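Local coordinates for protein probable hydrolase (Pseudomonas aeruginosa, PDB 3OM8) that is probably an alpha/beta-fold hydrolase, perhaps acting as a 3-oxoadipate enol-lactonase, at residues R120-N125 against P210-A215. Numbering follows the deposited sequence.
Sequences RLVLAN and PTLVIA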
loop_
_atom_site.group_PDB
_atom_site.type_symbol
_atom_site.label_atom_id
_atom_site.label_comp_id
_atom_site.label_asym_id
_atom_site.label_seq_id
_atom_site.Cartn_x
_atom_site.Cartn_y
_atom_site.Cartn_z
ATOM N N ARG B 120 10.725 16.500 7.371
ATOM C CA ARG B 120 10.059 15.314 6.844
ATOM C C ARG B 120 9.333 15.596 5.529
ATOM O O ARG B 120 8.840 16.705 5.295
ATOM C CB ARG B 120 9.122 14.715 7.888
ATOM C CG ARG B 120 9.883 14.235 9.124
ATOM C CD ARG B 120 9.009 13.509 10.139
ATOM N NE ARG B 120 9.720 13.373 11.409
ATOM C CZ ARG B 120 9.214 12.821 12.510
ATOM N NH1 ARG B 120 9.952 12.761 13.605
ATOM N NH2 ARG B 120 7.979 12.329 12.521
ATOM N N LEU B 121 9.279 14.588 4.667
ATOM C CA LEU B 121 8.770 14.775 3.316
ATOM C C LEU B 121 7.555 13.893 3.040
ATOM O O LEU B 121 7.599 12.673 3.225
ATOM C CB LEU B 121 9.882 14.489 2.305
ATOM C CG LEU B 121 9.626 14.605 0.809
ATOM C CD1 LEU B 121 9.408 16.084 0.379
ATOM C CD2 LEU B 121 10.806 13.979 0.062
ATOM N N VAL B 122 6.463 14.523 2.620
ATOM C CA VAL B 122 5.283 13.801 2.156
ATOM C C VAL B 122 5.073 14.049 0.658
ATOM O O VAL B 122 5.143 15.189 0.186
ATOM C CB VAL B 122 4.021 14.197 2.933
ATOM C CG1 VAL B 122 2.853 13.287 2.551
ATOM C CG2 VAL B 122 4.282 14.116 4.445
ATOM N N LEU B 123 4.838 12.968 -0.079
ATOM C CA LEU B 123 4.670 13.012 -1.519
ATOM C C LEU B 123 3.331 12.386 -1.859
ATOM O O LEU B 123 3.178 11.169 -1.772
ATOM C CB LEU B 123 5.787 12.210 -2.178
ATOM C CG LEU B 123 7.197 12.627 -1.766
ATOM C CD1 LEU B 123 8.243 11.711 -2.386
ATOM C CD2 LEU B 123 7.448 14.078 -2.159
ATOM N N ALA B 124 2.357 13.209 -2.231
ATOM C CA ALA B 124 1.010 12.714 -2.501
ATOM C C ALA B 124 0.719 12.664 -3.996
ATOM O O ALA B 124 1.009 13.614 -4.720
ATOM C CB ALA B 124 -0.024 13.580 -1.796
ATOM N N ASN B 125 0.139 11.556 -4.449
ATOM C CA ASN B 125 -0.280 11.417 -5.831
ATOM C C ASN B 125 0.742 12.053 -6.769
ATOM O O ASN B 125 0.454 13.042 -7.455
ATOM C CB ASN B 125 -1.642 12.083 -6.024
ATOM C CG ASN B 125 -2.732 11.459 -5.160
ATOM O OD1 ASN B 125 -3.434 10.549 -5.600
ATOM N ND2 ASN B 125 -2.891 11.967 -3.941
ATOM N N PRO B 210 13.175 11.448 5.885
ATOM C CA PRO B 210 12.066 10.518 6.104
ATOM C C PRO B 210 10.954 10.848 5.134
ATOM O O PRO B 210 10.537 11.995 5.068
ATOM C CB PRO B 210 11.618 10.832 7.535
ATOM C CG PRO B 210 12.827 11.436 8.182
ATOM C CD PRO B 210 13.489 12.232 7.090
ATOM N N THR B 211 10.480 9.852 4.401
ATOM C CA THR B 211 9.508 10.080 3.354
ATOM C C THR B 211 8.248 9.236 3.497
ATOM O O THR B 211 8.325 8.022 3.627
ATOM C CB THR B 211 10.128 9.772 1.984
ATOM O OG1 THR B 211 11.322 10.546 1.816
ATOM C CG2 THR B 211 9.145 10.092 0.880
ATOM N N LEU B 212 7.091 9.886 3.451
ATOM C CA LEU B 212 5.815 9.194 3.310
ATOM C C LEU B 212 5.278 9.413 1.895
ATOM O O LEU B 212 5.230 10.544 1.417
ATOM C CB LEU B 212 4.797 9.720 4.317
ATOM C CG LEU B 212 3.354 9.266 4.093
ATOM C CD1 LEU B 212 3.237 7.751 4.297
ATOM C CD2 LEU B 212 2.394 9.993 5.034
ATOM N N VAL B 213 4.875 8.332 1.233
ATOM C CA VAL B 213 4.264 8.415 -0.087
ATOM C C VAL B 213 2.794 8.007 -0.027
ATOM O O VAL B 213 2.469 6.901 0.408
ATOM C CB VAL B 213 4.959 7.488 -1.088
ATOM C CG1 VAL B 213 4.297 7.603 -2.454
ATOM C CG2 VAL B 213 6.430 7.804 -1.178
ATOM N N ILE B 214 1.916 8.906 -0.463
ATOM C CA ILE B 214 0.489 8.620 -0.585
ATOM C C ILE B 214 0.147 8.421 -2.057
ATOM O O ILE B 214 0.535 9.235 -2.902
ATOM C CB ILE B 214 -0.352 9.764 0.004
ATOM C CG1 ILE B 214 0.041 9.997 1.467
ATOM C CG2 ILE B 214 -1.842 9.462 -0.125
ATOM C CD1 ILE B 214 -0.674 11.137 2.128
ATOM N N ALA B 215 -0.550 7.333 -2.373
ATOM C CA ALA B 215 -0.909 7.031 -3.760
ATOM C C ALA B 215 -2.388 6.698 -3.895
ATOM O O ALA B 215 -3.020 6.269 -2.934
ATOM C CB ALA B 215 -0.060 5.896 -4.309
#
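Segments 120-125 and 210-215 pair as parallel neighbouring strands, their axes 4.7 Å apart and 13° from alignment, laced by five backbone hydrogen bonds from Leu121 N to Pro210 O (2.9 Å) through to Asn125 N to Ile214 O (2.8 Å). The donor switches from one strand to the other at each step, so that Leu212 N gives to Leu121 O and Leu123 N in turn to Leu212 O. CA-H groups add weaker contacts, as from Thr211 CA to Leu121 O at 3.2 Å.

On one face Val122 CG1, anti to its own N (chi1 -172°), touches both Leu212 CD2 and Ile214 CD1, and farther along Ala124 CB meets Ile214 CB at 4.2 Å. Helix 253-264 covers this face, Phe263 lying on Val122 and Leu212 and Phe256 on Ile214. The pair belongs to the central sheet of the alpha/beta hydrolase fold, between strands 95-100 and 238-242; the 84 intervening residues contain several helices and no strand.

The other face carries Leu121, Leu123, Thr211 and Val213. Leu123 CD1 reaches diagonally back to Thr211 CG2 (3.8 Å), while Leu121 and Thr211 lie alongside, CD2 near OG1; that hydroxyl is hydrogen-bonded to Arg209 O. At the Arg120-Pro210 end the two side chains cross at about a right angle, Arg120 CG lying 4.1 Å from Pro210 CB, and the extended arginine chain takes the guanidinium to Phe263 O and to Ala205 O of the second subunit. At the C-terminal ends, Asn125 touches Asp219 and His246, which with Ser101 form a probable catalytic triad.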